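Local coordinates for AbiEi antitoxin C-terminal domain-containing protein (Mycobacterium tuberculosis, PDB 1ZEL) that is of unconfirmed function but probably binds DNA through a winged-helix, helix-turn-helix region and carries an AbiEi antitoxin C-terminal domain, at residues Asp208-Val211 with Ala212-Asp216; Gly198-Ala201 with Asp202-His206; Pro161-Leu164 with Val165-Leu169; Pro227-Ala230 with Trp231-Ser235. One frame throughout, in Å; residues are numbered along the deposited sequence. Where two conformers were deposited one is given.

Overall arrangement
All four contacts belong to the AbiEi antitoxin C-terminal domain, and each joins residues close in sequence along or at the end of a helix. Contacts 1 and 3, with centres about 13 Å apart, meet at the sodium ion: Arg167 NH2 lies 2.9 Å from Asp209 OD1, and Arg167 NE lies 3.2 Å from Asp213 OD2, two salt bridges beside the metal. Contact 2 ends at residue 206, just before contact 1 opens at 208, its centre about 15 Å away. Contact 4 stands about 16 Å from contact 1 between centres, with nearest atoms about 6 Å apart, and about 27 Å from contact 3 between centres, away from the metal.

Contact 1: residues Asp208-Val211 with Ala212-Asp216; sequences DDLV and ADCSD. With NA (sodium ion), chain C; FMT (formic acid), chain J.
A sodium site at the C-terminal end of helix 207-212 joins Asp209 to Asp213, four residues on. Asp209 supplies two ligands, its carbonyl O at 2.5 Å from the sodium ion and its carboxylate OD1 at 2.2 Å from the same ion. Asp213 chelates through both carboxylate oxygens, with OD1 at 2.3 Å and OD2 at 2.5 Å from the sodium ion. The two carboxylate planes are turned 72° apart, Asp209 giving one carboxylate oxygen and Asp213 both. The torsions account for this convergence: Asp209 CG is anti to its own backbone N (chi1 -164°), whereas Asp213 CG lies beside its backbone N and opposite the carbonyl carbon (chi1 -60°). Asp209 O and Asp213 OD2, both acceptors, are 3.2 Å apart and not hydrogen-bonded; their shared sodium ion probably offsets the repulsion. Arg167 and Tyr115 extend the polar shell, Tyr115 OH being hydrogen-bonded to Asp213 OD2.

The backbone presents Asp213 to the ion as the helix gives out. Ala212 N still makes a nearly straight bond to Asp208 O, but Asp213 N and Cys214 N each reach back three residues, to Leu210 O and Val211 O. Beyond the turn, Cys214 packs on Pro183 and Leu187 of helix 183-192, while Ser215 stands at the N-cap position of the next helix. The buried side chains of Leu210 and Cys214 meet, Leu210 CD1 touching Cys214 SG at 4.1 Å.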
loop_
_atom_site.group_PDB
_atom_site.type_symbol
_atom_site.label_atom_id
_atom_site.label_comp_id
_atom_site.label_asym_id
_atom_site.label_seq_id
_atom_site.Cartn_x
_atom_site.Cartn_y
_atom_site.Cartn_z
ATOM N N ASP A 208 -16.615 -3.430 11.929
ATOM C CA ASP A 208 -16.671 -3.075 13.362
ATOM C C ASP A 208 -15.251 -2.807 13.910
ATOM O O ASP A 208 -14.993 -1.798 14.619
ATOM C CB ASP A 208 -17.367 -4.173 14.179
ATOM C CG ASP A 208 -16.800 -5.589 13.926
ATOM O OD1 ASP A 208 -15.859 -5.823 13.118
ATOM O OD2 ASP A 208 -17.331 -6.513 14.556
ATOM N N ASP A 209 -14.333 -3.690 13.512
ATOM C CA ASP A 209 -12.933 -3.623 13.910
ATOM C C ASP A 209 -12.320 -2.307 13.412
ATOM O O ASP A 209 -11.656 -1.603 14.166
ATOM C CB ASP A 209 -12.186 -4.835 13.330
ATOM C CG ASP A 209 -10.824 -5.089 13.989
ATOM O OD1 ASP A 209 -10.369 -4.281 14.839
ATOM O OD2 ASP A 209 -10.214 -6.129 13.660
ATOM N N LEU A 210 -12.546 -1.974 12.145
ATOM C CA LEU A 210 -12.004 -0.732 11.566
ATOM C C LEU A 210 -12.519 0.519 12.284
ATOM O O LEU A 210 -11.747 1.400 12.717
ATOM C CB LEU A 210 -12.351 -0.686 10.071
ATOM C CG LEU A 210 -12.193 0.628 9.294
ATOM C CD1 LEU A 210 -10.781 1.130 9.269
ATOM C CD2 LEU A 210 -12.684 0.441 7.861
ATOM N N VAL A 211 -13.832 0.562 12.450
ATOM C CA VAL A 211 -14.530 1.726 12.979
ATOM C C VAL A 211 -14.120 2.006 14.425
ATOM O O VAL A 211 -13.930 3.158 14.799
ATOM C CB VAL A 211 -16.062 1.524 12.843
ATOM C CG1 VAL A 211 -16.830 2.510 13.720
ATOM C CG2 VAL A 211 -16.475 1.674 11.381
ATOM N N ALA A 212 -13.983 0.957 15.231
ATOM C CA ALA A 212 -13.452 1.092 16.588
ATOM C C ALA A 212 -12.043 1.723 16.654
ATOM O O ALA A 212 -11.661 2.268 17.690
ATOM C CB ALA A 212 -13.458 -0.271 17.303
ATOM N N ASP A 213 -11.291 1.665 15.562
ATOM C CA ASP A 213 -9.912 2.191 15.529
ATOM C C ASP A 213 -9.794 3.601 14.990
ATOM O O ASP A 213 -8.676 4.105 14.896
ATOM C CB ASP A 213 -8.979 1.291 14.692
ATOM C CG ASP A 213 -8.889 -0.118 15.246
ATOM O OD1 ASP A 213 -9.215 -0.308 16.428
ATOM O OD2 ASP A 213 -8.537 -1.061 14.509
ATOM N N CYS A 214 -10.919 4.212 14.607
ATOM C CA CYS A 214 -10.901 5.537 13.984
ATOM C C CYS A 214 -11.293 6.571 15.008
ATOM O O CYS A 214 -12.278 6.414 15.723
ATOM C CB CYS A 214 -11.894 5.629 12.823
ATOM S SG CYS A 214 -11.448 4.606 11.435
ATOM N N SER A 215 -10.508 7.634 15.057
ATOM C CA SER A 215 -10.869 8.820 15.809
ATOM C C SER A 215 -11.730 9.692 14.892
ATOM O O SER A 215 -11.367 9.970 13.733
ATOM C CB SER A 215 -9.583 9.539 16.224
ATOM O OG SER A 215 -9.799 10.920 16.291
ATOM N N ASP A 216 -12.879 10.129 15.391
ATOM C CA ASP A 216 -13.771 10.944 14.567
ATOM C C ASP A 216 -13.192 12.326 14.222
ATOM O O ASP A 216 -13.505 12.876 13.174
ATOM C CB ASP A 216 -15.160 11.031 15.189
ATOM C CG ASP A 216 -15.834 9.651 15.312
ATOM O OD1 ASP A 216 -15.407 8.658 14.669
ATOM O OD2 ASP A 216 -16.790 9.545 16.074
HETATM NA NA NA C . -10.021 -2.371 15.970
HETATM C C FMT J . -6.604 12.339 16.993
HETATM O O1 FMT J . -6.263 13.112 16.093
HETATM O O2 FMT J . -7.762 12.206 17.391
#

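Contact 2: residues Gly198-Ala201 with Asp202-His206; sequences GPWA and DLVPH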
loop_
_atom_site.group_PDB
_atom_site.type_symbol
_atom_site.label_atom_id
_atom_site.label_comp_id
_atom_site.label_asym_id
_atom_site.label_seq_id
_atom_site.Cartn_x
_atom_site.Cartn_y
_atom_site.Cartn_z
ATOM N N GLY A 198 -10.215 -2.915 -3.736
ATOM C CA GLY A 198 -10.588 -4.181 -4.387
ATOM C C GLY A 198 -11.358 -5.184 -3.531
ATOM O O GLY A 198 -12.511 -5.508 -3.828
ATOM N N PRO A 199 -10.733 -5.687 -2.452
ATOM C CA PRO A 199 -11.373 -6.801 -1.718
ATOM C C PRO A 199 -12.472 -6.395 -0.711
ATOM O O PRO A 199 -12.384 -6.683 0.492
ATOM C CB PRO A 199 -10.183 -7.487 -1.044
ATOM C CG PRO A 199 -9.200 -6.338 -0.775
ATOM C CD PRO A 199 -9.416 -5.317 -1.882
ATOM N N TRP A 200 -13.525 -5.746 -1.210
ATOM C CA TRP A 200 -14.647 -5.356 -0.346
ATOM C C TRP A 200 -15.239 -6.516 0.448
ATOM O O TRP A 200 -15.506 -6.375 1.639
ATOM C CB TRP A 200 -15.742 -4.651 -1.156
ATOM C CG TRP A 200 -15.428 -3.211 -1.386
ATOM C CD1 TRP A 200 -14.848 -2.675 -2.488
ATOM C CD2 TRP A 200 -15.620 -2.140 -0.462
ATOM N NE1 TRP A 200 -14.698 -1.321 -2.330
ATOM C CE2 TRP A 200 -15.172 -0.964 -1.094
ATOM C CE3 TRP A 200 -16.164 -2.054 0.818
ATOM C CZ2 TRP A 200 -15.224 0.296 -0.474
ATOM C CZ3 TRP A 200 -16.217 -0.808 1.436
ATOM C CH2 TRP A 200 -15.760 0.353 0.779
ATOM N N ALA A 201 -15.431 -7.658 -0.195
ATOM C CA ALA A 201 -16.023 -8.820 0.499
ATOM C C ALA A 201 -15.127 -9.286 1.637
ATOM O O ALA A 201 -15.607 -9.788 2.642
ATOM C CB ALA A 201 -16.322 -9.976 -0.476
ATOM N N ASP A 202 -13.821 -9.105 1.475
ATOM C CA ASP A 202 -12.830 -9.455 2.488
ATOM C C ASP A 202 -12.843 -8.435 3.644
ATOM O O ASP A 202 -12.507 -8.758 4.786
ATOM C CB ASP A 202 -11.455 -9.471 1.816
ATOM C CG ASP A 202 -10.564 -10.587 2.306
ATOM O OD1 ASP A 202 -9.453 -10.273 2.741
ATOM O OD2 ASP A 202 -10.950 -11.772 2.226
ATOM N N LEU A 203 -13.209 -7.197 3.333
ATOM C CA LEU A 203 -13.188 -6.134 4.340
ATOM C C LEU A 203 -14.486 -6.084 5.152
ATOM O O LEU A 203 -14.449 -5.934 6.369
ATOM C CB LEU A 203 -12.954 -4.771 3.681
ATOM C CG LEU A 203 -13.090 -3.536 4.592
ATOM C CD1 LEU A 203 -11.930 -3.472 5.601
ATOM C CD2 LEU A 203 -13.137 -2.292 3.762
ATOM N N VAL A 204 -15.624 -6.204 4.470
ATOM C CA VAL A 204 -16.911 -5.838 5.082
ATOM C C VAL A 204 -17.266 -6.593 6.365
ATOM O O VAL A 204 -17.960 -6.026 7.199
ATOM C CB VAL A 204 -18.115 -5.789 4.095
ATOM C CG1 VAL A 204 -17.957 -4.615 3.134
ATOM C CG2 VAL A 204 -18.292 -7.111 3.319
ATOM N N PRO A 205 -16.808 -7.856 6.534
ATOM C CA PRO A 205 -17.073 -8.517 7.825
ATOM C C PRO A 205 -16.345 -7.878 9.002
ATOM O O PRO A 205 -16.707 -8.132 10.153
ATOM C CB PRO A 205 -16.523 -9.933 7.605
ATOM C CG PRO A 205 -16.591 -10.116 6.119
ATOM C CD PRO A 205 -16.110 -8.782 5.620
ATOM N N HIS A 206 -15.333 -7.060 8.717
ATOM C CA HIS A 206 -14.471 -6.462 9.753
ATOM C C HIS A 206 -14.622 -4.950 9.893
ATOM O O HIS A 206 -13.737 -4.300 10.421
ATOM C CB HIS A 206 -12.994 -6.818 9.491
ATOM C CG HIS A 206 -12.788 -8.272 9.192
ATOM N ND1 HIS A 206 -13.281 -9.269 10.005
ATOM C CD2 HIS A 206 -12.187 -8.896 8.154
ATOM C CE1 HIS A 206 -12.984 -10.446 9.484
ATOM N NE2 HIS A 206 -12.310 -10.246 8.365
#
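The straightest bond here runs from Val204 N to Trp200 O, 2.8 Å long with an N-H...O angle of 155°, and is the i to i+4 bond here that is not weak. The same Trp200 O also receives a weak bond from Leu203 N. One residue earlier, Pro199 O at the N-cap position is approached by Asp202 N and Leu203 N, each at 3.0 Å from that oxygen and each weak in angle. Such split bonding shows a first turn that mixes three- and four-residue spacing.

Pro199 CB rests 3.7 Å from Asp202 CB, and in the conformer given the carboxylate OD1 accepts a bond from Arg118 N. Val204 CG1 comes to the edge of the Trp200 ring, near its plane, with CG1 3.9 Å from CE3; the two side chains cross at about a right angle. Leu203 instead runs beside Trp200 and points the same way, its CD2 4.1 Å from Trp200 CZ3. With Trp200 CG anti to its carbonyl carbon (chi1 -81°), indole NE1 bonds to Pro194 O. Pro205 CD packs against Ala201 O at 3.2 Å.

The whole is a one-turn helix entered through an inverse gamma turn centred on Pro199 and continued by a 3-10 segment at 204-205, packed by Trp200 and Leu203 on Ile190 of helix 183-192 and by Trp200 and Val204 on helix 288-296.

Contact 3: residues Pro161-Leu164 with Val165-Leu169; sequences PALL and VRRRL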
loop_
_atom_site.group_PDB
_atom_site.type_symbol
_atom_site.label_atom_id
_atom_site.label_comp_id
_atom_site.label_asym_id
_atom_site.label_seq_id
_atom_site.Cartn_x
_atom_site.Cartn_y
_atom_site.Cartn_z
ATOM N N PRO A 161 0.383 6.620 16.487
ATOM C CA PRO A 161 1.263 5.730 17.254
ATOM C C PRO A 161 0.558 5.046 18.429
ATOM O O PRO A 161 0.786 3.861 18.639
ATOM C CB PRO A 161 2.356 6.663 17.755
ATOM C CG PRO A 161 2.460 7.699 16.628
ATOM C CD PRO A 161 1.023 7.933 16.237
ATOM N N ALA A 162 -0.263 5.775 19.192
ATOM C CA ALA A 162 -0.954 5.168 20.339
ATOM C C ALA A 162 -1.872 4.036 19.919
ATOM O O ALA A 162 -2.081 3.092 20.691
ATOM C CB ALA A 162 -1.737 6.209 21.141
ATOM N N LEU A 163 -2.436 4.138 18.708
ATOM C CA LEU A 163 -3.279 3.086 18.162
ATOM C C LEU A 163 -2.422 1.840 17.888
ATOM O O LEU A 163 -2.784 0.734 18.303
ATOM C CB LEU A 163 -4.041 3.543 16.890
ATOM C CG LEU A 163 -4.775 2.369 16.212
ATOM C CD1 LEU A 163 -6.052 1.968 16.966
ATOM C CD2 LEU A 163 -5.054 2.610 14.743
ATOM N N LEU A 164 -1.292 2.031 17.197
ATOM C CA LEU A 164 -0.347 0.932 16.942
ATOM C C LEU A 164 0.004 0.168 18.218
ATOM O O LEU A 164 -0.024 -1.070 18.219
ATOM C CB LEU A 164 0.919 1.431 16.232
ATOM C CG LEU A 164 0.653 2.000 14.830
ATOM C CD1 LEU A 164 1.951 2.551 14.238
ATOM C CD2 LEU A 164 -0.022 0.964 13.872
ATOM N N VAL A 165 0.308 0.899 19.293
ATOM C CA VAL A 165 0.662 0.295 20.583
ATOM C C VAL A 165 -0.499 -0.544 21.150
ATOM O O VAL A 165 -0.304 -1.708 21.567
ATOM C CB VAL A 165 1.109 1.391 21.613
ATOM C CG1 VAL A 165 1.261 0.812 22.986
ATOM C CG2 VAL A 165 2.414 2.009 21.168
ATOM N N ARG A 166 -1.695 0.040 21.157
ATOM C CA ARG A 166 -2.902 -0.644 21.633
ATOM C C ARG A 166 -3.188 -1.875 20.787
ATOM O O ARG A 166 -3.673 -2.878 21.303
ATOM C CB ARG A 166 -4.111 0.307 21.631
ATOM C CG ARG A 166 -5.480 -0.342 21.911
ATOM C CD ARG A 166 -5.499 -0.971 23.322
ATOM N NE ARG A 166 -6.728 -1.722 23.610
ATOM C CZ ARG A 166 -6.995 -2.957 23.173
ATOM N NH1 ARG A 166 -6.127 -3.612 22.401
ATOM N NH2 ARG A 166 -8.142 -3.541 23.510
ATOM N N ARG A 167 -2.872 -1.807 19.499
ATOM C CA ARG A 167 -3.149 -2.902 18.567
ATOM C C ARG A 167 -2.048 -3.961 18.493
ATOM O O ARG A 167 -2.157 -4.921 17.713
ATOM C CB ARG A 167 -3.420 -2.363 17.151
ATOM C CG ARG A 167 -4.582 -1.376 17.040
ATOM C CD ARG A 167 -5.903 -2.101 17.161
ATOM N NE ARG A 167 -6.219 -2.798 15.906
ATOM C CZ ARG A 167 -7.212 -3.673 15.779
ATOM N NH1 ARG A 167 -8.009 -3.939 16.824
ATOM N NH2 ARG A 167 -7.430 -4.262 14.607
ATOM N N ARG A 168 -0.991 -3.770 19.291
ATOM C CA ARG A 168 0.197 -4.641 19.324
ATOM C C ARG A 168 0.913 -4.640 17.983
ATOM O O ARG A 168 1.501 -5.653 17.593
ATOM C CB ARG A 168 -0.124 -6.103 19.755
ATOM C CG ARG A 168 -1.193 -6.293 20.827
ATOM C CD ARG A 168 -0.916 -5.519 22.102
ATOM N NE ARG A 168 -2.122 -5.447 22.941
ATOM C CZ ARG A 168 -2.323 -4.547 23.904
ATOM N NH1 ARG A 168 -1.392 -3.630 24.169
ATOM N NH2 ARG A 168 -3.454 -4.557 24.606
ATOM N N LEU A 169 0.884 -3.503 17.286
ATOM C CA LEU A 169 1.610 -3.362 16.027
ATOM C C LEU A 169 2.915 -2.595 16.263
ATOM O O LEU A 169 2.989 -1.691 17.101
ATOM C CB LEU A 169 0.742 -2.699 14.944
ATOM C CG LEU A 169 -0.549 -3.478 14.592
ATOM C CD1 LEU A 169 -1.432 -2.719 13.614
ATOM C CD2 LEU A 169 -0.220 -4.853 14.017
#
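Leu164, Leu163 and Val165 account for much of the surface buried where helix 161-166 ends. Leu164 has two roles. Its carbonyl O accepts a good bond from Leu169 N at 2.8 Å, with an N-H...O angle of 159°, and only a weak one from Arg167 N. The Leu169 N bond, together with that from Arg168 N to Val165 O (3.1 Å) and the positive phi of Arg168 (62°), makes a Schellman motif, in which the chain turns back across the last helical turn. A hydrophobic pair accompanies it: the Leu164 and Leu169 side chains meet at about a right angle, Leu164 CD2 lying 3.9 Å from Leu169 CB and 4.0 Å from Leu169 CD1. Beyond it, Leu164 packs on Pro159 and Trp174.

Leu163 makes the second side-chain contact, with Arg167. Leu163 O receives Arg167 N at 2.8 Å, and Leu163 CD1 lies 3.7 Å from Arg167 CG, the two side chains running alongside each other in the same direction. Arg167 sets off with CG beside its backbone N (chi1 -58°); its methylenes run along Leu163, and bends at its next two torsions carry the guanidinium beyond the leucine to the sodium site.

Val165 stays on the outer surface, with CG2 3.5 Å from Pro161 O, while Val165 N and Arg166 N bond regularly to Pro161 O and Ala162 O. The chemistry implies that an apolar pair closes the helix end while Arg167 brings a positive group to the carboxylates of Asp209 and Asp213, where it probably shares with the sodium ion in balancing their charge.

Contact 4: residues Pro227-Ala230 with Trp231-Ser235; sequences PTSA and WQRAS. With FMT (formic acid), chain H.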
loop_
_atom_site.group_PDB
_atom_site.type_symbol
_atom_site.label_atom_id
_atom_site.label_comp_id
_atom_site.label_asym_id
_atom_site.label_seq_id
_atom_site.Cartn_x
_atom_site.Cartn_y
_atom_site.Cartn_z
ATOM N N PRO A 227 -15.845 15.493 -1.546
ATOM C CA PRO A 227 -17.247 15.762 -1.887
ATOM C C PRO A 227 -18.193 15.288 -0.784
ATOM O O PRO A 227 -17.810 14.471 0.065
ATOM C CB PRO A 227 -17.464 14.935 -3.150
ATOM C CG PRO A 227 -16.067 14.676 -3.704
ATOM C CD PRO A 227 -15.209 14.555 -2.491
ATOM N N THR A 228 -19.414 15.804 -0.781
ATOM C CA THR A 228 -20.390 15.441 0.256
ATOM C C THR A 228 -20.651 13.954 0.273
ATOM O O THR A 228 -20.852 13.352 1.331
ATOM C CB THR A 228 -21.688 16.226 0.053
ATOM O OG1 THR A 228 -21.363 17.622 0.034
ATOM C CG2 THR A 228 -22.697 15.937 1.169
ATOM N N SER A 229 -20.637 13.342 -0.914
ATOM C CA SER A 229 -20.812 11.896 -1.029
ATOM C C SER A 229 -19.831 11.088 -0.187
ATOM O O SER A 229 -20.198 10.043 0.347
ATOM C CB SER A 229 -20.748 11.456 -2.497
ATOM O OG SER A 229 -19.535 11.855 -3.082
ATOM N N ALA A 230 -18.589 11.566 -0.076
ATOM C CA ALA A 230 -17.572 10.901 0.760
ATOM C C ALA A 230 -17.973 10.912 2.220
ATOM O O ALA A 230 -17.831 9.904 2.907
ATOM C CB ALA A 230 -16.199 11.560 0.576
ATOM N N TRP A 231 -18.500 12.059 2.675
ATOM C CA TRP A 231 -18.986 12.217 4.030
ATOM C C TRP A 231 -20.143 11.271 4.293
ATOM O O TRP A 231 -20.182 10.593 5.328
ATOM C CB TRP A 231 -19.457 13.661 4.247
ATOM C CG TRP A 231 -18.354 14.653 4.363
ATOM C CD1 TRP A 231 -17.643 15.215 3.345
ATOM C CD2 TRP A 231 -17.860 15.235 5.584
ATOM N NE1 TRP A 231 -16.725 16.121 3.858
ATOM C CE2 TRP A 231 -16.840 16.149 5.227
ATOM C CE3 TRP A 231 -18.190 15.074 6.942
ATOM C CZ2 TRP A 231 -16.137 16.903 6.188
ATOM C CZ3 TRP A 231 -17.487 15.809 7.901
ATOM C CH2 TRP A 231 -16.458 16.703 7.517
ATOM N N GLN A 232 -21.078 11.210 3.346
ATOM C CA GLN A 232 -22.226 10.286 3.452
ATOM C C GLN A 232 -21.760 8.847 3.577
ATOM O O GLN A 232 -22.186 8.120 4.492
ATOM C CB GLN A 232 -23.172 10.445 2.254
ATOM C CG GLN A 232 -23.863 11.807 2.215
ATOM C CD GLN A 232 -24.470 12.091 0.863
ATOM O OE1 GLN A 232 -23.845 12.733 0.033
ATOM N NE2 GLN A 232 -25.683 11.601 0.626
ATOM N N ARG A 233 -20.895 8.434 2.658
ATOM C CA ARG A 233 -20.370 7.077 2.686
ATOM C C ARG A 233 -19.537 6.752 3.918
ATOM O O ARG A 233 -19.678 5.658 4.499
ATOM C CB ARG A 233 -19.643 6.745 1.385
ATOM C CG ARG A 233 -20.592 6.793 0.204
ATOM C CD ARG A 233 -20.042 6.096 -0.999
ATOM N NE ARG A 233 -19.028 6.899 -1.642
ATOM C CZ ARG A 233 -19.212 7.620 -2.741
ATOM N NH1 ARG A 233 -20.397 7.668 -3.337
ATOM N NH2 ARG A 233 -18.190 8.299 -3.241
ATOM N N ALA A 234 -18.725 7.708 4.365
ATOM C CA ALA A 234 -17.882 7.478 5.548
ATOM C C ALA A 234 -18.741 7.335 6.782
ATOM O O ALA A 234 -18.469 6.509 7.659
ATOM C CB ALA A 234 -16.885 8.639 5.736
ATOM N N SER A 235 -19.776 8.166 6.857
ATOM C CA SER A 235 -20.678 8.133 7.996
ATOM C C SER A 235 -21.479 6.842 8.031
ATOM O O SER A 235 -21.691 6.260 9.108
ATOM C CB SER A 235 -21.594 9.353 8.014
ATOM O OG SER A 235 -20.813 10.525 8.020
HETATM C C FMT H . -19.041 18.382 2.185
HETATM O O1 FMT H . -20.268 18.408 2.345
HETATM O O2 FMT H . -18.240 18.822 3.013
#
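Trp231 meets the beginning of helix 228-240 through its side chain: Trp231 CB lies 3.2 Å from Thr228 O, and Pro227 O approaches the indole edge in the ring plane, 3.4 Å from Trp231 CD1. A formic acid molecule, probably from the crystallisation liquor, sets O1 over one face of the ring, held by a 2.7 Å hydrogen bond from Thr228 OG1 to that O1; His255 N and Thr256 N bind it too. Leu223 and Leu251 also touch the indole.

Gln232 N bonds to Thr228 O at 2.9 Å. Its side chain crosses that of Thr228 at a slant, and OE1 comes within 3.6 Å of Thr228 CG2, while NE2 is fixed by Tyr281 O and Pro260 O. Arg233 N reaches Ser229 O at 2.9 Å and 170°. The arginine bends at chi3 (-76°), which brings its guanidinium face over Ser229 CB; Ala191 O takes NE and Arg263 O takes NH1.

Ala234 N continues the pattern to Ala230 O, and Ala234 CB touches that same oxygen at 3.2 Å. Ser235 N makes the helical bond to Trp231 O, and Ser235 OG, 2.8 Å from that oxygen, adds a second from the opposite face of the carbonyl plane.

Helical bonding thus occupies the carbonyls of Thr228, Ser229, Ala230 and Trp231, while Arg233 ties the helix to helix 183-192 and strand 262-264, and Gln232 to the Pro260 and Tyr281 carbonyls.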